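Local coordinates for lectin (Trichosanthes anguina, PDB 4HR6), which binds galactosides through a chain built of beta-trefoil lectin domains, within a nontoxic three-chain homologue of type II ribosome-inactivating proteins, at residues I34-G39 against A110-N115; K202-L207 against K245-H250; C149-D154 against P166-Q171; Q40-K45 against R55-C60. All coordinates share one frame; numbering follows the deposited sequence.

Contact 1 of 4, residues I34-G39 against A110-N115. With AMG (methyl alpha-D-galactopyranoside), chain D.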
# COMPACT_ATOMS: atom_id res chain seq x y z
N ILE C 34 -1.32 5.95 29.36
CA ILE C 34 -2.61 6.45 28.93
C ILE C 34 -2.67 6.69 27.41
O ILE C 34 -1.64 6.68 26.73
CB ILE C 34 -2.94 7.79 29.63
CG1 ILE C 34 -1.82 8.82 29.39
CG2 ILE C 34 -3.13 7.57 31.12
CD1 ILE C 34 -2.22 10.25 29.69
N LEU C 35 -3.88 6.92 26.90
CA LEU C 35 -4.07 7.61 25.63
C LEU C 35 -3.98 9.10 25.89
O LEU C 35 -4.53 9.57 26.87
CB LEU C 35 -5.44 7.33 25.03
CG LEU C 35 -5.79 5.95 24.51
CD1 LEU C 35 -7.15 6.04 23.82
CD2 LEU C 35 -4.73 5.41 23.55
N TYR C 36 -3.34 9.83 24.99
CA TYR C 36 -3.21 11.28 25.13
C TYR C 36 -2.98 11.91 23.75
O TYR C 36 -2.40 11.28 22.88
CB TYR C 36 -2.04 11.61 26.08
CG TYR C 36 -2.10 12.99 26.69
CD1 TYR C 36 -2.84 13.23 27.86
CD2 TYR C 36 -1.44 14.06 26.11
CE1 TYR C 36 -2.91 14.50 28.43
CE2 TYR C 36 -1.50 15.34 26.66
CZ TYR C 36 -2.24 15.55 27.82
OH TYR C 36 -2.29 16.80 28.37
N PRO C 37 -3.45 13.15 23.53
CA PRO C 37 -3.15 13.83 22.28
C PRO C 37 -1.70 13.64 21.82
O PRO C 37 -0.78 13.78 22.63
CB PRO C 37 -3.41 15.30 22.62
CG PRO C 37 -4.46 15.26 23.68
CD PRO C 37 -4.43 13.90 24.33
N CYS C 38 -1.51 13.32 20.54
CA CYS C 38 -0.18 13.08 20.00
C CYS C 38 0.59 14.37 19.95
O CYS C 38 0.05 15.40 19.57
CB CYS C 38 -0.25 12.48 18.60
SG CYS C 38 -1.07 10.89 18.55
N GLY C 39 1.85 14.29 20.37
CA GLY C 39 2.77 15.42 20.29
C GLY C 39 4.19 14.91 20.22
O GLY C 39 4.42 13.70 20.13
N ALA C 110 -12.72 6.02 25.00
CA ALA C 110 -12.21 6.82 23.88
C ALA C 110 -11.64 8.15 24.36
O ALA C 110 -11.21 8.97 23.54
CB ALA C 110 -13.31 7.06 22.86
N THR C 111 -11.62 8.36 25.67
CA THR C 111 -11.35 9.68 26.24
C THR C 111 -9.86 9.89 26.58
O THR C 111 -9.13 8.95 26.94
CB THR C 111 -12.26 9.96 27.47
OG1 THR C 111 -12.17 11.34 27.84
CG2 THR C 111 -11.91 9.08 28.68
N ARG C 112 -9.43 11.15 26.44
CA ARG C 112 -8.14 11.62 26.93
C ARG C 112 -7.85 11.10 28.35
O ARG C 112 -8.73 11.09 29.21
CB ARG C 112 -8.13 13.16 26.89
CG ARG C 112 -7.02 13.83 27.68
CD ARG C 112 -7.29 15.32 27.87
NE ARG C 112 -7.08 16.07 26.63
CZ ARG C 112 -7.60 17.27 26.37
NH1 ARG C 112 -8.41 17.87 27.24
NH2 ARG C 112 -7.33 17.87 25.21
N SER C 113 -6.61 10.68 28.57
CA SER C 113 -6.14 10.19 29.88
C SER C 113 -6.75 8.85 30.35
O SER C 113 -6.68 8.53 31.54
CB SER C 113 -6.30 11.27 30.97
OG SER C 113 -5.78 12.52 30.55
N THR C 114 -7.31 8.06 29.43
CA THR C 114 -7.79 6.71 29.76
C THR C 114 -6.63 5.77 30.07
O THR C 114 -5.63 5.76 29.35
CB THR C 114 -8.56 6.09 28.58
OG1 THR C 114 -9.71 6.89 28.28
CG2 THR C 114 -9.00 4.66 28.91
N ASN C 115 -6.78 4.95 31.10
CA ASN C 115 -5.78 3.93 31.44
C ASN C 115 -5.80 2.81 30.41
O ASN C 115 -6.87 2.30 30.07
CB ASN C 115 -6.03 3.35 32.84
CG ASN C 115 -5.86 4.37 33.95
OD1 ASN C 115 -5.23 5.42 33.76
ND2 ASN C 115 -6.42 4.08 35.12
C1 AMG D . 1.74 16.11 30.74
C2 AMG D . 2.54 15.44 29.62
C3 AMG D . 1.64 14.60 28.71
C4 AMG D . 0.71 13.67 29.50
C5 AMG D . 0.04 14.39 30.68
C6 AMG D . -0.70 13.40 31.59
C7 AMG D . 1.05 18.41 30.75
O1 AMG D . 0.86 17.11 30.19
O2 AMG D . 3.20 16.44 28.85
O3 AMG D . 2.45 13.81 27.82
O4 AMG D . 1.43 12.53 29.95
O5 AMG D . 1.00 15.11 31.47
O6 AMG D . -1.90 13.99 32.09
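The carbonyl oxygen of Thr-114 is gripped from two neighbouring residues across the contact: Leu-35 N donates a hydrogen bond to Thr-114 O at 3.2 Å, while Ile-34 CA brings a C-H...O contact to Thr-114 O at 3.1 Å. The next residue back makes a second backbone bond, in which Ser-113 N reaches Leu-35 O at 2.9 Å. Ser-113 N is carried by a type II beta turn from Thr-111 to Thr-114, closed by its own bond between Thr-114 N and Thr-111 O. In this way strand 33-36, which pairs with strand 19-22, is joined to a loop from much later in the same ricin-type beta-trefoil region; Ile-34 and Tyr-36 of the strand line a galactoside pocket. Tyr-36 is the platform of that pocket: CG anti to the backbone N (chi1 -159°) lays the ring against methyl alpha-D-galactopyranoside, whose C4 stands 3.7 Å above the ring plane, over its centre, in the CH-pi stack usual for galactose. The opposite face of the Tyr-36 ring rests on Pro-37 CD, offset toward the rim. Ser-113 OG comes to the ring edge, 4.0 Å from Tyr-36 CD1. Beside the ring, Ile-34 turns CG1 between its backbone N and carbonyl carbon (chi1 56°), which brings CD1 to C6 of the sugar. At the outer margin the side chains of Pro-37 and Arg-112 cross at about a right angle, Pro-37 CG meeting the edge of the guanidinium 4.0 Å from Arg-112 NE.

Contact 2 of 4, residues K202-L207 against K245-H250. With AMG (methyl alpha-D-galactopyranoside), chain E.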
# COMPACT_ATOMS: atom_id res chain seq x y z
N LYS C 202 -23.74 -10.18 6.39
CA LYS C 202 -23.96 -8.90 7.06
C LYS C 202 -23.77 -7.72 6.11
O LYS C 202 -22.96 -7.80 5.18
CB LYS C 202 -23.05 -8.77 8.27
CG LYS C 202 -23.35 -9.83 9.34
CD LYS C 202 -22.13 -10.17 10.19
CE LYS C 202 -21.91 -9.14 11.29
NZ LYS C 202 -22.83 -9.35 12.45
N VAL C 203 -24.53 -6.65 6.33
CA VAL C 203 -24.55 -5.50 5.45
C VAL C 203 -23.81 -4.35 6.12
O VAL C 203 -23.93 -4.14 7.33
CB VAL C 203 -25.99 -5.08 5.09
CG1 VAL C 203 -26.05 -3.67 4.52
CG2 VAL C 203 -26.60 -6.06 4.08
N ILE C 204 -23.04 -3.61 5.32
CA ILE C 204 -22.18 -2.55 5.83
C ILE C 204 -22.91 -1.23 5.74
O ILE C 204 -23.46 -0.89 4.69
CB ILE C 204 -20.86 -2.41 5.02
CG1 ILE C 204 -20.18 -3.77 4.80
CG2 ILE C 204 -19.91 -1.44 5.73
CD1 ILE C 204 -19.81 -4.50 6.06
N THR C 205 -22.86 -0.47 6.81
CA THR C 205 -23.57 0.80 6.88
C THR C 205 -22.72 1.73 7.74
O THR C 205 -21.63 1.36 8.15
CB THR C 205 -25.01 0.59 7.45
OG1 THR C 205 -25.78 1.79 7.34
CG2 THR C 205 -24.98 0.14 8.93
N ILE C 206 -23.22 2.92 8.00
CA ILE C 206 -22.54 3.91 8.82
C ILE C 206 -23.26 4.08 10.16
O ILE C 206 -24.42 4.51 10.17
CB ILE C 206 -22.52 5.28 8.11
CG1 ILE C 206 -21.97 5.12 6.69
CG2 ILE C 206 -21.72 6.29 8.92
CD1 ILE C 206 -21.96 6.41 5.89
N LEU C 207 -22.57 3.77 11.26
CA LEU C 207 -23.12 3.99 12.62
C LEU C 207 -22.15 4.80 13.46
O LEU C 207 -21.03 5.09 13.04
CB LEU C 207 -23.43 2.67 13.31
CG LEU C 207 -24.37 1.73 12.54
CD1 LEU C 207 -24.41 0.34 13.15
CD2 LEU C 207 -25.78 2.32 12.46
N LYS C 245 -27.05 -1.58 -4.62
CA LYS C 245 -26.77 -0.65 -3.53
C LYS C 245 -26.40 -1.33 -2.19
O LYS C 245 -26.56 -0.72 -1.13
CB LYS C 245 -27.96 0.30 -3.33
CG LYS C 245 -27.81 1.64 -4.02
CD LYS C 245 -27.92 1.52 -5.53
CE LYS C 245 -27.84 2.90 -6.18
NZ LYS C 245 -28.93 3.80 -5.72
N LYS C 246 -25.89 -2.56 -2.25
CA LYS C 246 -25.54 -3.33 -1.04
C LYS C 246 -24.06 -3.76 -0.97
O LYS C 246 -23.58 -4.57 -1.78
CB LYS C 246 -26.44 -4.57 -0.87
CG LYS C 246 -27.62 -4.40 0.10
CD LYS C 246 -28.83 -3.76 -0.57
CE LYS C 246 -30.05 -3.71 0.33
NZ LYS C 246 -30.24 -2.39 1.00
N ILE C 247 -23.35 -3.22 0.03
CA ILE C 247 -22.02 -3.70 0.40
C ILE C 247 -22.17 -4.65 1.58
O ILE C 247 -22.75 -4.29 2.61
CB ILE C 247 -21.09 -2.54 0.81
CG1 ILE C 247 -21.09 -1.44 -0.25
CG2 ILE C 247 -19.67 -3.06 1.09
CD1 ILE C 247 -20.77 -1.95 -1.64
N ILE C 248 -21.66 -5.87 1.43
CA ILE C 248 -21.76 -6.88 2.46
C ILE C 248 -20.37 -7.36 2.92
O ILE C 248 -19.36 -7.02 2.30
CB ILE C 248 -22.58 -8.10 1.97
CG1 ILE C 248 -21.85 -8.85 0.85
CG2 ILE C 248 -23.96 -7.64 1.50
CD1 ILE C 248 -22.52 -10.13 0.42
N LEU C 249 -20.37 -8.17 3.98
CA LEU C 249 -19.17 -8.76 4.55
C LEU C 249 -19.18 -10.25 4.28
O LEU C 249 -19.98 -10.99 4.83
CB LEU C 249 -19.14 -8.50 6.06
CG LEU C 249 -17.87 -8.86 6.83
CD1 LEU C 249 -16.66 -8.13 6.27
CD2 LEU C 249 -18.06 -8.52 8.29
N HIS C 250 -18.27 -10.70 3.42
CA HIS C 250 -18.36 -12.01 2.81
C HIS C 250 -17.10 -12.83 3.05
O HIS C 250 -16.08 -12.31 3.45
CB HIS C 250 -18.59 -11.81 1.31
CG HIS C 250 -19.03 -13.04 0.59
ND1 HIS C 250 -18.14 -13.95 0.04
CD2 HIS C 250 -20.27 -13.51 0.30
CE1 HIS C 250 -18.81 -14.93 -0.54
NE2 HIS C 250 -20.10 -14.69 -0.39
C1 AMG E . -21.85 -14.24 -5.34
C2 AMG E . -20.54 -13.44 -5.32
C3 AMG E . -20.08 -13.17 -3.88
C4 AMG E . -21.20 -12.52 -3.09
C5 AMG E . -22.51 -13.33 -3.23
C6 AMG E . -23.70 -12.65 -2.56
C7 AMG E . -22.38 -16.56 -5.43
O1 AMG E . -21.65 -15.54 -4.76
O2 AMG E . -19.56 -14.16 -6.06
O3 AMG E . -18.92 -12.32 -3.85
O4 AMG E . -21.37 -11.17 -3.54
O5 AMG E . -22.83 -13.51 -4.61
O6 AMG E . -24.71 -13.64 -2.32
O HOH W 1 -21.30 -11.79 7.25
O HOH W 2 -24.12 -0.97 1.61
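Two backbone bonds tie the strands together: Ile-204 N donates to Ile-247 O at 2.8 Å, and Leu-249 N donates to Lys-202 O at 2.9 Å. Between them Val-203 and Ile-248 form an antiparallel non-hydrogen-bonded pair, their CA atoms 4.3 Å apart. The short strand axes run at 131° to each other, and two waters bridge the backbones further along. One water accepts from Lys-202 N and donates to Leu-249 O; another accepts from Ile-247 N and donates to Ile-204 O. Side chains pack outward from these bonds. Ile-204 lays CG1 3.8 Å from Ile-247 CG2, and its terminal CD1 turns to Leu-249 CB, 4.1 Å away, so one isoleucine bridges two residues of the neighbouring strand. On the other side of the sheet Val-203 CG2 meets Ile-248 CG2 at 4.0 Å. The other branch of Ile-248, with CG1 set between backbone N and carbonyl carbon (chi1 67°), carries CD1 to C6 of the bound galactoside. His-250 offers one ring face to the sugar, NE2 lying 3.6 Å from C4, with the sugar offset toward the rim, consistent with the aromatic platform of galactose sites in ricin-type beta-trefoils. Asp-236, Asn-257 and His-253 add hydrogen bonds to the same ligand. Strand 247-250 lies between strands 201-208 and 234-237 in one antiparallel sheet, with strand 189-194 pairing with 201-208; Ile-204 and Ile-247 converge on Met-159 of strand 158-163, while Ile-204 and Leu-249 close against Trp-217.

Contact 3 of 4, residues C149-D154 against P166-Q171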
# COMPACT_ATOMS: atom_id res chain seq x y z
N CYS C 149 -16.73 4.73 -6.74
CA CYS C 149 -16.29 5.20 -5.42
C CYS C 149 -17.34 4.95 -4.33
O CYS C 149 -18.53 5.18 -4.55
CB CYS C 149 -16.04 6.71 -5.48
SG CYS C 149 -14.48 7.27 -6.23
N LEU C 150 -16.90 4.50 -3.15
CA LEU C 150 -17.77 4.41 -1.97
C LEU C 150 -18.28 5.78 -1.59
O LEU C 150 -17.51 6.72 -1.40
CB LEU C 150 -17.05 3.85 -0.75
CG LEU C 150 -17.04 2.36 -0.48
CD1 LEU C 150 -16.47 2.17 0.92
CD2 LEU C 150 -18.41 1.72 -0.56
N GLU C 151 -19.60 5.89 -1.46
CA GLU C 151 -20.23 7.13 -1.04
C GLU C 151 -21.07 6.96 0.24
O GLU C 151 -21.76 5.95 0.43
CB GLU C 151 -21.07 7.69 -2.18
CG GLU C 151 -21.43 9.15 -1.99
CD GLU C 151 -22.13 9.72 -3.19
OE1 GLU C 151 -21.48 9.86 -4.25
OE2 GLU C 151 -23.34 10.03 -3.09
N ALA C 152 -20.97 7.95 1.12
CA ALA C 152 -21.83 8.04 2.30
C ALA C 152 -23.14 8.67 1.83
O ALA C 152 -23.16 9.85 1.46
CB ALA C 152 -21.18 8.89 3.38
N THR C 153 -24.21 7.88 1.84
CA THR C 153 -25.53 8.32 1.37
C THR C 153 -26.56 8.57 2.49
O THR C 153 -26.32 8.24 3.67
CB THR C 153 -26.12 7.27 0.41
OG1 THR C 153 -26.21 6.01 1.09
CG2 THR C 153 -25.24 7.12 -0.84
N ASP C 154 -27.70 9.13 2.10
CA ASP C 154 -28.85 9.34 2.99
C ASP C 154 -28.47 10.09 4.25
O ASP C 154 -28.62 9.58 5.37
CB ASP C 154 -29.50 7.99 3.33
CG ASP C 154 -30.11 7.30 2.12
OD1 ASP C 154 -30.49 8.01 1.18
OD2 ASP C 154 -30.23 6.06 2.11
N PRO C 166 -14.50 14.05 -8.33
CA PRO C 166 -13.42 14.63 -7.52
C PRO C 166 -13.94 15.74 -6.61
O PRO C 166 -14.79 16.52 -7.01
CB PRO C 166 -12.44 15.19 -8.56
CG PRO C 166 -13.19 15.24 -9.85
CD PRO C 166 -14.22 14.15 -9.77
N ASN C 167 -13.42 15.77 -5.38
CA ASN C 167 -13.81 16.77 -4.38
C ASN C 167 -15.25 16.65 -3.86
O ASN C 167 -15.71 17.56 -3.18
CB ASN C 167 -13.57 18.20 -4.90
CG ASN C 167 -12.14 18.43 -5.36
OD1 ASN C 167 -11.20 17.82 -4.83
ND2 ASN C 167 -11.96 19.31 -6.34
N LYS C 168 -15.95 15.56 -4.17
CA LYS C 168 -17.27 15.33 -3.58
C LYS C 168 -17.07 14.87 -2.13
O LYS C 168 -16.41 13.86 -1.87
CB LYS C 168 -18.09 14.31 -4.36
CG LYS C 168 -19.55 14.30 -3.93
CD LYS C 168 -20.38 13.27 -4.65
CE LYS C 168 -21.83 13.34 -4.22
NZ LYS C 168 -22.71 12.63 -5.19
N ARG C 169 -17.67 15.62 -1.20
CA ARG C 169 -17.40 15.48 0.23
C ARG C 169 -17.82 14.13 0.76
O ARG C 169 -17.16 13.57 1.62
CB ARG C 169 -18.10 16.60 1.01
CG ARG C 169 -17.64 18.01 0.65
CD ARG C 169 -16.55 18.54 1.57
NE ARG C 169 -15.49 17.55 1.82
CZ ARG C 169 -14.58 17.65 2.79
NH1 ARG C 169 -14.54 18.70 3.59
NH2 ARG C 169 -13.68 16.68 2.94
N GLU C 170 -18.89 13.58 0.20
CA GLU C 170 -19.47 12.32 0.66
C GLU C 170 -18.64 11.11 0.26
O GLU C 170 -18.89 10.01 0.74
CB GLU C 170 -20.89 12.13 0.09
CG GLU C 170 -21.94 13.12 0.57
CD GLU C 170 -21.83 14.50 -0.06
OE1 GLU C 170 -21.38 14.60 -1.22
OE2 GLU C 170 -22.20 15.48 0.61
N GLN C 171 -17.70 11.32 -0.66
CA GLN C 171 -16.82 10.27 -1.17
C GLN C 171 -15.44 10.27 -0.48
O GLN C 171 -14.56 9.50 -0.87
CB GLN C 171 -16.67 10.41 -2.69
CG GLN C 171 -17.99 10.15 -3.42
CD GLN C 171 -17.84 9.98 -4.93
OE1 GLN C 171 -16.83 10.38 -5.51
NE2 GLN C 171 -18.85 9.38 -5.56
O HOH W 3 -14.74 7.16 -1.96
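Strand 149-153 meets the 3-10 turn 169-171 through one almost perfectly straight backbone bond, Ala-152 N to Glu-170 O at 3.0 Å (178°), and that turn is held in shape by Gln-171 N bonding to Lys-168 O. The side chains gather on Glu-151, whose CG is anti to its backbone N (chi1 -164°), an extended chain that brings its carboxylate to Lys-168 and Gln-171. Glu-151 OE1 is gripped twice. Gln-171 NE2 donates to Glu-151 OE1 at 3.0 Å on the anti lone pair, with the amide and carboxylate planes 48° apart, and Lys-168 NZ forms a salt bridge to Glu-151 OE1 at 3.2 Å from above the carboxylate plane; the second link, from NZ to OE2, is weak. The Glu-170 side chain lies beside that of Glu-151, CB 3.7 Å from Glu-151 CG; the nearby ammonium probably eases the like charge of the two carboxylates. Gln-171 is the glutamine of the QxW signature of ricin-type beta-trefoils, completed by Trp-173. Both ends of its amide are bonded, NE2 also to Glu-163 O and OE1 to Val-165 N, and it comes near Cys-149, with OE1 3.8 Å from Cys-149 CB. A water donates to both Leu-150 O and Gln-171 O, and Trp-173 NE1 is a further donor to Leu-150 O. Strand 148-153 pairs antiparallel with 158-163, and a disulfide links Cys-149 to Cys-164, just past the end of that strand. The 166-171 loop then leads into strand 173-175, while Tyr-129 of a neighbouring chain packs on Cys-149.

Contact 4 of 4, residues Q40-K45 against R55-C60. With AMG (methyl alpha-D-galactopyranoside), chain D.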
# COMPACT_ATOMS: atom_id res chain seq x y z
N GLN C 40 5.15 15.83 20.29
CA GLN C 40 6.55 15.47 20.14
C GLN C 40 7.25 15.16 21.48
O GLN C 40 8.47 15.06 21.51
CB GLN C 40 7.30 16.59 19.40
CG GLN C 40 6.54 17.13 18.19
CD GLN C 40 7.43 17.39 16.99
OE1 GLN C 40 8.33 18.23 17.04
NE2 GLN C 40 7.19 16.66 15.90
N GLN C 41 6.48 15.00 22.56
CA GLN C 41 7.06 14.81 23.89
C GLN C 41 7.67 13.43 24.06
O GLN C 41 7.10 12.43 23.63
CB GLN C 41 6.04 15.08 25.02
CG GLN C 41 4.70 14.38 24.90
CD GLN C 41 3.61 15.30 24.38
OE1 GLN C 41 3.78 15.96 23.36
NE2 GLN C 41 2.49 15.37 25.10
N VAL C 42 8.83 13.39 24.72
CA VAL C 42 9.66 12.19 24.84
C VAL C 42 8.96 11.01 25.50
O VAL C 42 9.35 9.85 25.29
CB VAL C 42 10.98 12.51 25.60
CG1 VAL C 42 10.71 12.77 27.08
CG2 VAL C 42 12.01 11.39 25.41
N ASN C 43 7.94 11.28 26.30
CA ASN C 43 7.14 10.22 26.94
C ASN C 43 6.12 9.57 25.98
O ASN C 43 5.39 8.65 26.37
CB ASN C 43 6.43 10.72 28.22
CG ASN C 43 5.56 11.94 27.99
OD1 ASN C 43 6.02 12.96 27.47
ND2 ASN C 43 4.30 11.85 28.39
N GLN C 44 6.09 10.04 24.73
CA GLN C 44 5.32 9.38 23.66
C GLN C 44 6.20 8.65 22.64
O GLN C 44 5.67 8.00 21.74
CB GLN C 44 4.41 10.39 22.96
CG GLN C 44 3.17 10.71 23.77
CD GLN C 44 2.25 11.69 23.09
OE1 GLN C 44 2.44 12.06 21.93
NE2 GLN C 44 1.22 12.12 23.83
N LYS C 45 7.52 8.77 22.78
CA LYS C 45 8.45 8.05 21.93
C LYS C 45 8.59 6.64 22.47
O LYS C 45 8.78 6.45 23.66
CB LYS C 45 9.84 8.70 21.92
CG LYS C 45 9.87 10.18 21.64
CD LYS C 45 9.57 10.52 20.19
CE LYS C 45 9.89 11.99 19.91
NZ LYS C 45 8.90 12.62 19.00
N ARG C 55 10.23 0.14 24.60
CA ARG C 55 10.76 0.99 25.68
C ARG C 55 10.44 2.45 25.51
O ARG C 55 10.58 2.99 24.43
CB ARG C 55 12.28 0.86 25.78
CG ARG C 55 12.77 -0.59 25.75
CD ARG C 55 14.13 -0.78 26.43
NE ARG C 55 14.53 -2.19 26.39
CZ ARG C 55 15.71 -2.67 26.77
NH1 ARG C 55 16.66 -1.88 27.25
NH2 ARG C 55 15.95 -3.97 26.66
N SER C 56 10.01 3.08 26.61
CA SER C 56 9.96 4.53 26.70
C SER C 56 10.72 4.97 27.95
O SER C 56 10.77 4.24 28.94
CB SER C 56 8.53 5.04 26.76
OG SER C 56 8.51 6.43 26.51
N LEU C 57 11.31 6.16 27.86
CA LEU C 57 12.08 6.76 28.96
C LEU C 57 13.17 5.87 29.56
O LEU C 57 13.61 6.11 30.68
CB LEU C 57 11.14 7.23 30.07
CG LEU C 57 10.01 8.17 29.62
CD1 LEU C 57 9.04 8.41 30.77
CD2 LEU C 57 10.57 9.47 29.08
N GLY C 58 13.61 4.85 28.82
CA GLY C 58 14.63 3.93 29.30
C GLY C 58 14.08 2.67 29.94
O GLY C 58 14.82 1.70 30.12
N LYS C 59 12.80 2.68 30.28
CA LYS C 59 12.15 1.51 30.91
C LYS C 59 11.20 0.84 29.92
O LYS C 59 10.61 1.51 29.07
CB LYS C 59 11.38 1.95 32.16
N CYS C 60 11.04 -0.48 30.03
CA CYS C 60 10.25 -1.20 29.04
C CYS C 60 8.86 -1.69 29.49
O CYS C 60 8.69 -2.28 30.56
CB CYS C 60 11.05 -2.35 28.41
SG CYS C 60 11.87 -3.51 29.51
C1 AMG D . 1.74 16.11 30.74
C2 AMG D . 2.54 15.44 29.62
C3 AMG D . 1.64 14.60 28.71
C4 AMG D . 0.71 13.67 29.50
C5 AMG D . 0.04 14.39 30.68
C6 AMG D . -0.70 13.40 31.59
C7 AMG D . 1.05 18.41 30.75
O1 AMG D . 0.86 17.11 30.19
O2 AMG D . 3.20 16.44 28.85
O3 AMG D . 2.45 13.81 27.82
O4 AMG D . 1.43 12.53 29.95
O5 AMG D . 1.00 15.11 31.47
O6 AMG D . -1.90 13.99 32.09
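The flat amide of Asn-43, its CB backed by Leu-57 CD1 at 4.3 Å, sends ND2 to O3 of methyl alpha-D-galactopyranoside at 2.8 Å. A second amide grips the same hydroxyl: Gln-41 NE2 reaches O3 at 3.1 Å and almost straight (171°). Both amides thus fix one sugar oxygen, and Asp-21, which also hydrogen-bonds the sugar, takes a weak bond from Asn-43 ND2. The loop belongs to the beta-trefoil lectin fold, and Gln-44 and Trp-46 give its QxW signature. The Gln-44 side chain bonds to Gly-39 N, Pro-37 O and Asp-21 OD1. Bonds from Gln-44 N to Gln-41 O and from Lys-45 N to Val-42 O fold the 41-45 chain into successive turns. Across from the loop is the type I' turn Ser-56 to Lys-59, which joins strands 54-56 and 59-62. Leu-57 leans from this turn, its CD2 meeting Val-42 CG1 at 3.9 Å. Ser-56 turns OG anti to its backbone N (chi1 -166°), and OG donates to Lys-45 O at 2.9 Å, nearly along the C=O axis.

Along the chain, contact 4 is nested within the loop that contact 1 closes, followed by contact 3 and then contact 2. Contacts 1 and 4 lie in the first ricin-type trefoil region, their centres about 15 Å apart; they touch through the Gln-44 side chain, and both reach the same galactoside. Contacts 3 and 2 share the second region, their centres about 16 Å apart, joined by packing of Ile-206 on Ala-152 and Ile-247 on Leu-150; contact 2 touches the other galactoside. Contacts 2 and 4 stand about 40 Å apart between centres, on opposite sides of the chain's centre, so the two sugar sites are well separated, consistent with bivalent binding.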